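Local coordinates for mucus binding protein (Lactobacillus reuteri, PDB 3I57), which probably mediates adhesion of the bacterium to mucus as a cell-wall-anchored surface protein, of which this chain is one type 2 repeat that also binds immunoglobulin, at residues Y8-T13 with F73-E78; T93-E98 with Q117-R122. All coordinates share one frame; numbering follows the deposited sequence.

Contact 1 (Y8-T13 with F73-E78); sequences YIDGET and FKHHRE
E12 reaches from the turn after strand 2-10 to strand 67-80, and each part of its side chain has a partner there. E12 CB lies 4.0 Å from NE2 of H75, CG runs past CD2 of the same imidazole, and the carboxylate then stacks on one ring face, its plane 14° from that of the ring. E12 OE1 sits over this face, toward the rim, and accepts a nearly straight bond from R77 NH2 (2.7 Å). E12 OE2 takes R77 NH1 at 2.8 Å, so the guanidinium grips both syn lone pairs end-on in an almost coplanar salt bridge. OE2 also accepts the backbone N of H75, which comes from above the carboxylate plane. Glutamate suits this place because its length lets one charged group serve a side chain and a strand's backbone together.

D10 holds the edge of the same imidazole: D10 OD2 receives H75 NE2 at 2.6 Å, close to the ring plane. D10 CG is anti to the backbone N (chi1 176°), close to the turn, where D10 OD1 accepts E12 N at 2.7 Å (an Asx turn) and T13 N one residue further on, which holds the base of E12 in place. With NE2 bonded to D10, ND1 to D127 of strand 112-127 and the E12 carboxylate over a face, H75 is probably biased toward its protonated form. Behind the turn the strands pair in parallel, F73 N bonding to I9 O at 2.9 Å and G11 N to F73 O, while the Y8 and F73 rings meet at their edges.

Both rings pack against F41 of helix 35-43, Y8 pairs backbone with strand 15-24, and K74 does so with strand 46-51.

Contact 2 (T93-E98 with Q117-R122); sequences TKTLTE and QVTFTR
This is an antiparallel strand pairing, T93-E98 of strand 93-104 against Q117-R122 of strand 112-127, within the Muc B2-like part of the repeat. Two hydrogen-bonded pairs carry it. K94 and F120 exchange two backbone bonds, F120 N to K94 O at 2.8 Å and K94 N to F120 O. L96 and V118 do the same, with L96 N to V118 O at 2.8 Å. At the non-hydrogen-bonded pairs the strands close in, and CA-H...O contacts such as T95 CA to V118 O (3.1 Å) add to the pairing.

In the beta-grasp fold a sheet is covered on one face, classically by a helix; here loop residues and the small sheet of strands 142-144, 148-149 and 162-168 lie on that face. On it L96, V118 and F120 are buried: L96 CD1 lies 3.9 Å from F120 CE2, while L96 CB meets V118 CG2. Large apolar residues suit the face turned to the interior. This face is packed by Y145, by Q143 of strand 142-144 and by S167 of strand 162-168. K94 shares it, its aliphatic chain running by the F120 ring before NZ bonds to the backbone oxygens of S169 and A171.

The other face carries T93, T95, T97, Q117, T119 and T121, polar residues whose beta-branched members favour extended backbone. T95 OG1 and T119 OG1 hydrogen-bond across the strands at 2.9 Å; in both, OG1 is anti to the carbonyl carbon (chi1 -62° in T95), which turns the hydroxyls to each other. The extended Q117 chain crosses T95 CG2 obliquely, and Q117 NE2 donates to T97 OG1 at 2.9 Å, roughly in the amide plane.

Contact 1 lies in the Mucin binding domain part and contact 2 in the Muc B2-like part, with centres about 34 Å apart. They share a sheet: strand 67-80 of contact 1 pairs with strand 112-127 of contact 2. In contact 1 the Y8 and F73 rings and H75 are buried while R77 and T13 are exposed; in contact 2 the L96, V118 and F120 face is buried and the threonine and glutamine face lies at the surface. Contact 1 is a short parallel pairing that runs into a turn, where a salt bridge and a histidine held by carboxylates take over from backbone bonds. Contact 2 is a regular antiparallel ladder with no salt bridge across it.

Contact 1 (Y8-T13 with F73-E78)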
ATOM      1  N   TYR A   8       7.470 -14.486 -21.903  1.00  5.43           N
ATOM      2  CA  TYR A   8       7.633 -13.381 -20.950  1.00  4.98           C
ATOM      3  C   TYR A   8       6.794 -13.664 -19.693  1.00  4.89           C
ATOM      4  O   TYR A   8       5.576 -13.851 -19.782  1.00  6.30           O
ATOM      5  CB  TYR A   8       7.252 -12.054 -21.621  1.00  4.03           C
ATOM      6  CG  TYR A   8       8.245 -11.667 -22.669  1.00  5.10           C
ATOM      7  CD1 TYR A   8       8.160 -12.215 -23.945  1.00  5.68           C
ATOM      8  CD2 TYR A   8       9.325 -10.842 -22.376  1.00  6.77           C
ATOM      9  CE1 TYR A   8       9.082 -11.924 -24.910  1.00  4.85           C
ATOM     10  CE2 TYR A   8      10.274 -10.527 -23.353  1.00  6.68           C
ATOM     11  CZ  TYR A   8      10.141 -11.090 -24.622  1.00  7.72           C
ATOM     12  OH  TYR A   8      11.044 -10.804 -25.615  1.00  8.04           O
ATOM     13  N   ILE A   9       7.452 -13.724 -18.538  1.00  5.42           N
ATOM     14  CA  ILE A   9       6.831 -14.270 -17.323  1.00  6.46           C
ATOM     15  C   ILE A   9       6.852 -13.290 -16.152  1.00  6.03           C
ATOM     16  O   ILE A   9       7.880 -12.667 -15.915  1.00  5.92           O
ATOM     17  CB  ILE A   9       7.599 -15.518 -16.837  1.00  6.19           C
ATOM     18  CG1 ILE A   9       7.637 -16.611 -17.920  1.00  7.13           C
ATOM     19  CG2 ILE A   9       6.957 -16.092 -15.560  1.00  7.68           C
ATOM     20  CD1 ILE A   9       6.312 -16.862 -18.487  1.00  9.56           C
ATOM     21  N   ASP A  10       5.741 -13.187 -15.412  1.00  6.54           N
ATOM     22  CA  ASP A  10       5.756 -12.496 -14.097  1.00  7.43           C
ATOM     23  C   ASP A  10       6.130 -13.547 -13.066  1.00  7.97           C
ATOM     24  O   ASP A  10       5.341 -14.464 -12.760  1.00  8.02           O
ATOM     25  CB  ASP A  10       4.397 -11.885 -13.753  1.00  7.80           C
ATOM     26  CG  ASP A  10       4.360 -11.246 -12.358  1.00  8.71           C
ATOM     27  OD1 ASP A  10       5.194 -11.577 -11.509  1.00 13.62           O
ATOM     28  OD2 ASP A  10       3.484 -10.399 -12.126  1.00  9.87           O
ATOM     29  N   GLY A  11       7.363 -13.452 -12.582  1.00  8.13           N
ATOM     30  CA  GLY A  11       7.892 -14.447 -11.660  1.00  8.96           C
ATOM     31  C   GLY A  11       7.416 -14.276 -10.234  1.00 10.17           C
ATOM     32  O   GLY A  11       7.734 -15.107  -9.371  1.00  9.77           O
ATOM     33  N   GLU A  12       6.640 -13.226  -9.970  1.00  9.04           N
ATOM     34  CA  GLU A  12       6.068 -13.080  -8.636  1.00 10.86           C
ATOM     35  C   GLU A  12       4.746 -13.785  -8.556  1.00 10.98           C
ATOM     36  O   GLU A  12       4.388 -14.288  -7.498  1.00 12.06           O
ATOM     37  CB  GLU A  12       5.867 -11.607  -8.240  1.00  9.67           C
ATOM     38  CG  GLU A  12       7.166 -10.838  -8.154  1.00 12.27           C
ATOM     39  CD  GLU A  12       7.044  -9.535  -7.376  1.00 12.53           C
ATOM     40  OE1 GLU A  12       6.002  -9.274  -6.718  1.00 12.88           O
ATOM     41  OE2 GLU A  12       8.012  -8.774  -7.432  1.00 11.24           O
ATOM     42  N   THR A  13       4.007 -13.791  -9.667  1.00 10.45           N
ATOM     43  CA  THR A  13       2.674 -14.369  -9.700  1.00  9.44           C
ATOM     44  C   THR A  13       2.656 -15.669 -10.501  1.00  9.21           C
ATOM     45  O   THR A  13       1.602 -16.300 -10.612  1.00  9.24           O
ATOM     46  CB  THR A  13       1.635 -13.390 -10.300  1.00 10.39           C
ATOM     47  OG1 THR A  13       2.031 -12.998 -11.628  1.00  9.28           O
ATOM     48  CG2 THR A  13       1.521 -12.154  -9.432  1.00 12.42           C
ATOM     49  N   PHE A  73      10.380 -11.606 -15.045  1.00  5.97           N
ATOM     50  CA  PHE A  73      10.395 -10.316 -14.375  1.00  6.42           C
ATOM     51  C   PHE A  73       9.917 -10.398 -12.937  1.00  7.26           C
ATOM     52  O   PHE A  73       9.147 -11.287 -12.575  1.00  7.74           O
ATOM     53  CB  PHE A  73       9.440  -9.355 -15.083  1.00  6.29           C
ATOM     54  CG  PHE A  73       9.769  -9.127 -16.522  1.00  5.07           C
ATOM     55  CD1 PHE A  73      10.521  -8.036 -16.899  1.00  5.25           C
ATOM     56  CD2 PHE A  73       9.337 -10.009 -17.488  1.00  7.22           C
ATOM     57  CE1 PHE A  73      10.827  -7.815 -18.249  1.00  6.39           C
ATOM     58  CE2 PHE A  73       9.655  -9.806 -18.849  1.00  6.07           C
ATOM     59  CZ  PHE A  73      10.398  -8.713 -19.208  1.00  9.20           C
ATOM     60  N   LYS A  74      10.334  -9.429 -12.126  1.00  7.72           N
ATOM     61  CA  LYS A  74       9.674  -9.183 -10.852  1.00  7.95           C
ATOM     62  C   LYS A  74       8.953  -7.842 -10.933  1.00  7.91           C
ATOM     63  O   LYS A  74       9.001  -7.157 -11.965  1.00  7.65           O
ATOM     64  CB  LYS A  74      10.694  -9.203  -9.698  1.00  7.52           C
ATOM     65  CG  LYS A  74      11.411 -10.513  -9.539  1.00 13.15           C
ATOM     66  CD  LYS A  74      12.453 -10.410  -8.395  1.00 18.99           C
ATOM     67  CE  LYS A  74      12.832 -11.781  -7.846  1.00 20.82           C
ATOM     68  NZ  LYS A  74      11.605 -12.568  -7.544  1.00 25.68           N
ATOM     69  N   HIS A  75       8.289  -7.446  -9.853  1.00  6.76           N
ATOM     70  CA  HIS A  75       7.598  -6.141  -9.879  1.00  6.63           C
ATOM     71  C   HIS A  75       8.568  -5.070  -9.369  1.00  7.27           C
ATOM     72  O   HIS A  75       9.147  -5.246  -8.293  1.00  6.96           O
ATOM     73  CB  HIS A  75       6.384  -6.165  -8.952  1.00  6.43           C
ATOM     74  CG  HIS A  75       5.306  -7.114  -9.364  1.00  8.40           C
ATOM     75  ND1 HIS A  75       4.027  -7.054  -8.843  1.00  8.07           N
ATOM     76  CD2 HIS A  75       5.302  -8.128 -10.265  1.00  9.81           C
ATOM     77  CE1 HIS A  75       3.292  -8.006  -9.393  1.00  8.03           C
ATOM     78  NE2 HIS A  75       4.044  -8.674 -10.253  1.00  8.74           N
ATOM     79  N   HIS A  76       8.765  -4.004 -10.130  1.00  7.57           N
ATOM     80  CA  HIS A  76       9.564  -2.891  -9.645  1.00  8.80           C
ATOM     81  C   HIS A  76       8.847  -2.189  -8.476  1.00  8.55           C
ATOM     82  O   HIS A  76       7.632  -1.969  -8.514  1.00  7.32           O
ATOM     83  CB  HIS A  76       9.878  -1.886 -10.766  1.00  8.72           C
ATOM     84  CG  HIS A  76      10.762  -0.782 -10.295  1.00 10.44           C
ATOM     85  ND1 HIS A  76      12.086  -0.991  -9.961  1.00 14.52           N
ATOM     86  CD2 HIS A  76      10.483   0.497  -9.948  1.00 10.92           C
ATOM     87  CE1 HIS A  76      12.600   0.136  -9.501  1.00 12.26           C
ATOM     88  NE2 HIS A  76      11.652   1.056  -9.492  1.00 14.38           N
ATOM     89  N   ARG A  77       9.600  -1.869  -7.426  1.00  8.68           N
ATOM     90  CA  ARG A  77       9.054  -1.182  -6.259  1.00  9.04           C
ATOM     91  C   ARG A  77       9.800   0.099  -5.954  1.00  9.86           C
ATOM     92  O   ARG A  77      10.984   0.231  -6.275  1.00  9.94           O
ATOM     93  CB  ARG A  77       9.067  -2.112  -5.044  1.00  9.13           C
ATOM     94  CG  ARG A  77       8.055  -3.265  -5.191  1.00  8.73           C
ATOM     95  CD  ARG A  77       8.083  -4.275  -4.050  1.00 11.01           C
ATOM     96  NE  ARG A  77       6.971  -5.209  -4.216  1.00 14.10           N
ATOM     97  CZ  ARG A  77       7.026  -6.286  -4.997  1.00 14.00           C
ATOM     98  NH1 ARG A  77       8.141  -6.564  -5.656  1.00  8.86           N
ATOM     99  NH2 ARG A  77       5.967  -7.071  -5.115  1.00 14.62           N
ATOM    100  N   GLU A  78       9.099   1.040  -5.336  1.00 11.29           N
ATOM    101  CA  GLU A  78       9.708   2.289  -4.910  1.00 12.37           C
ATOM    102  C   GLU A  78       9.085   2.716  -3.583  1.00 12.07           C
ATOM    103  O   GLU A  78       7.882   2.576  -3.364  1.00  9.55           O
ATOM    104  CB  GLU A  78       9.518   3.380  -5.966  1.00 13.90           C
ATOM    105  CG  GLU A  78       8.061   3.599  -6.375  1.00 19.93           C
ATOM    106  CD  GLU A  78       7.886   4.712  -7.413  1.00 25.87           C
ATOM    107  OE1 GLU A  78       8.147   4.439  -8.609  1.00 28.52           O
ATOM    108  OE2 GLU A  78       7.480   5.845  -7.031  1.00 26.67           O
TER

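Contact 2 (T93-E98 with Q117-R122)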
ATOM      1  N   THR A  93      -2.448   7.679   5.777  1.00  8.77           N
ATOM      2  CA  THR A  93      -2.836   8.549   6.864  1.00  8.66           C
ATOM      3  C   THR A  93      -4.102   8.047   7.530  1.00  9.02           C
ATOM      4  O   THR A  93      -4.891   7.336   6.916  1.00  9.61           O
ATOM      5  CB  THR A  93      -3.067   9.993   6.367  1.00  7.76           C
ATOM      6  OG1 THR A  93      -4.057  10.007   5.322  1.00 11.24           O
ATOM      7  CG2 THR A  93      -1.770  10.556   5.830  1.00  9.41           C
ATOM      8  N   LYS A  94      -4.290   8.380   8.802  1.00  8.99           N
ATOM      9  CA  LYS A  94      -5.607   8.190   9.403  1.00  9.04           C
ATOM     10  C   LYS A  94      -5.811   9.257  10.462  1.00  9.51           C
ATOM     11  O   LYS A  94      -4.854   9.678  11.102  1.00 10.15           O
ATOM     12  CB  LYS A  94      -5.805   6.752   9.923  1.00 10.29           C
ATOM     13  CG  LYS A  94      -5.759   6.540  11.423  1.00 13.22           C
ATOM     14  CD  LYS A  94      -6.037   5.090  11.767  1.00 10.77           C
ATOM     15  CE  LYS A  94      -4.946   4.578  12.694  1.00 12.26           C
ATOM     16  NZ  LYS A  94      -5.315   3.277  13.281  1.00 14.20           N
ATOM     17  N   THR A  95      -7.053   9.699  10.623  1.00  8.82           N
ATOM     18  CA  THR A  95      -7.365  10.732  11.603  1.00  8.28           C
ATOM     19  C   THR A  95      -8.405  10.176  12.584  1.00  7.88           C
ATOM     20  O   THR A  95      -9.439   9.627  12.173  1.00  7.42           O
ATOM     21  CB  THR A  95      -7.848  12.007  10.896  1.00  8.57           C
ATOM     22  OG1 THR A  95      -6.793  12.517  10.059  1.00  9.88           O
ATOM     23  CG2 THR A  95      -8.273  13.095  11.909  1.00  8.55           C
ATOM     24  N   LEU A  96      -8.096  10.253  13.877  1.00  7.31           N
ATOM     25  CA  LEU A  96      -9.020   9.804  14.909  1.00  6.69           C
ATOM     26  C   LEU A  96      -9.583  11.010  15.665  1.00  6.92           C
ATOM     27  O   LEU A  96      -8.928  12.048  15.766  1.00  7.46           O
ATOM     28  CB  LEU A  96      -8.324   8.896  15.921  1.00  6.27           C
ATOM     29  CG  LEU A  96      -7.594   7.659  15.403  1.00  8.29           C
ATOM     30  CD1 LEU A  96      -7.128   6.824  16.606  1.00  8.17           C
ATOM     31  CD2 LEU A  96      -8.544   6.842  14.547  1.00  9.93           C
ATOM     32  N   THR A  97     -10.780  10.842  16.224  1.00  7.08           N
ATOM     33  CA  THR A  97     -11.458  11.939  16.892  1.00  8.07           C
ATOM     34  C   THR A  97     -11.766  11.587  18.346  1.00  8.35           C
ATOM     35  O   THR A  97     -12.303  10.513  18.647  1.00  8.18           O
ATOM     36  CB  THR A  97     -12.792  12.289  16.173  1.00  8.48           C
ATOM     37  OG1 THR A  97     -12.513  12.718  14.845  1.00  7.95           O
ATOM     38  CG2 THR A  97     -13.556  13.401  16.903  1.00  9.07           C
ATOM     39  N   GLU A  98     -11.407  12.495  19.251  1.00  7.91           N
ATOM     40  CA  GLU A  98     -11.766  12.333  20.648  1.00  8.10           C
ATOM     41  C   GLU A  98     -13.062  13.125  20.865  1.00  8.43           C
ATOM     42  O   GLU A  98     -13.172  14.251  20.387  1.00  8.70           O
ATOM     43  CB  GLU A  98     -10.651  12.875  21.545  1.00  7.61           C
ATOM     44  CG  GLU A  98     -11.170  13.205  22.947  1.00  8.07           C
ATOM     45  CD  GLU A  98     -10.095  13.824  23.828  1.00  8.65           C
ATOM     46  OE1 GLU A  98      -9.488  14.815  23.366  1.00  7.16           O
ATOM     47  OE2 GLU A  98      -9.902  13.323  24.969  1.00  8.75           O
ATOM     48  N   GLN A 117      -8.800  16.064  17.329  1.00  8.13           N
ATOM     49  CA  GLN A 117      -8.374  15.081  16.358  1.00  8.34           C
ATOM     50  C   GLN A 117      -6.877  14.852  16.409  1.00  8.49           C
ATOM     51  O   GLN A 117      -6.113  15.756  16.757  1.00  7.97           O
ATOM     52  CB  GLN A 117      -8.808  15.497  14.958  1.00  7.95           C
ATOM     53  CG  GLN A 117     -10.327  15.411  14.732  1.00 11.11           C
ATOM     54  CD  GLN A 117     -10.677  15.470  13.269  1.00 15.70           C
ATOM     55  OE1 GLN A 117     -10.046  16.192  12.499  1.00 17.66           O
ATOM     56  NE2 GLN A 117     -11.693  14.720  12.876  1.00 18.72           N
ATOM     57  N   VAL A 118      -6.467  13.615  16.114  1.00  7.53           N
ATOM     58  CA  VAL A 118      -5.074  13.294  15.911  1.00  7.69           C
ATOM     59  C   VAL A 118      -4.952  12.554  14.578  1.00  7.55           C
ATOM     60  O   VAL A 118      -5.909  11.926  14.076  1.00  7.85           O
ATOM     61  CB  VAL A 118      -4.441  12.403  17.041  1.00  8.09           C
ATOM     62  CG1 VAL A 118      -4.444  13.140  18.425  1.00  8.45           C
ATOM     63  CG2 VAL A 118      -5.153  11.059  17.136  1.00  5.45           C
ATOM     64  N   THR A 119      -3.781  12.695  13.968  1.00  7.23           N
ATOM     65  CA  THR A 119      -3.517  12.070  12.675  1.00  7.46           C
ATOM     66  C   THR A 119      -2.262  11.233  12.746  1.00  6.67           C
ATOM     67  O   THR A 119      -1.249  11.674  13.305  1.00  6.60           O
ATOM     68  CB  THR A 119      -3.346  13.176  11.595  1.00  6.70           C
ATOM     69  OG1 THR A 119      -4.608  13.841  11.433  1.00 11.12           O
ATOM     70  CG2 THR A 119      -2.900  12.580  10.272  1.00  8.37           C
ATOM     71  N   PHE A 120      -2.325  10.001  12.229  1.00  5.92           N
ATOM     72  CA  PHE A 120      -1.154   9.134  12.146  1.00  6.58           C
ATOM     73  C   PHE A 120      -0.725   9.000  10.705  1.00  6.77           C
ATOM     74  O   PHE A 120      -1.545   9.186   9.807  1.00  6.07           O
ATOM     75  CB  PHE A 120      -1.498   7.722  12.623  1.00  7.53           C
ATOM     76  CG  PHE A 120      -1.845   7.671  14.072  1.00  7.99           C
ATOM     77  CD1 PHE A 120      -0.872   7.371  15.006  1.00  7.68           C
ATOM     78  CD2 PHE A 120      -3.125   7.982  14.494  1.00  8.35           C
ATOM     79  CE1 PHE A 120      -1.183   7.359  16.357  1.00  8.28           C
ATOM     80  CE2 PHE A 120      -3.470   7.937  15.847  1.00  9.55           C
ATOM     81  CZ  PHE A 120      -2.498   7.644  16.775  1.00  8.69           C
ATOM     82  N   THR A 121       0.557   8.710  10.493  1.00  5.91           N
ATOM     83  CA  THR A 121       1.075   8.544   9.139  1.00  6.55           C
ATOM     84  C   THR A 121       1.850   7.245   9.037  1.00  6.37           C
ATOM     85  O   THR A 121       2.325   6.707  10.034  1.00  7.57           O
ATOM     86  CB  THR A 121       2.040   9.694   8.710  1.00  5.91           C
ATOM     87  OG1 THR A 121       3.256   9.632   9.483  1.00  7.15           O
ATOM     88  CG2 THR A 121       1.397  11.022   8.906  1.00  6.07           C
ATOM     89  N   ARG A 122       1.962   6.745   7.820  1.00  7.15           N
ATOM     90  CA  ARG A 122       2.760   5.534   7.574  1.00  7.83           C
ATOM     91  C   ARG A 122       3.338   5.636   6.166  1.00  8.30           C
ATOM     92  O   ARG A 122       2.655   6.116   5.240  1.00  7.92           O
ATOM     93  CB  ARG A 122       1.914   4.268   7.774  1.00  7.46           C
ATOM     94  CG  ARG A 122       0.699   4.126   6.823  1.00  7.24           C
ATOM     95  CD  ARG A 122      -0.174   2.949   7.203  1.00  5.33           C
ATOM     96  NE  ARG A 122      -1.379   2.891   6.373  1.00  8.63           N
ATOM     97  CZ  ARG A 122      -2.249   1.885   6.406  1.00  8.91           C
ATOM     98  NH1 ARG A 122      -2.033   0.840   7.199  1.00  7.53           N
ATOM     99  NH2 ARG A 122      -3.323   1.911   5.624  1.00  8.98           N
TER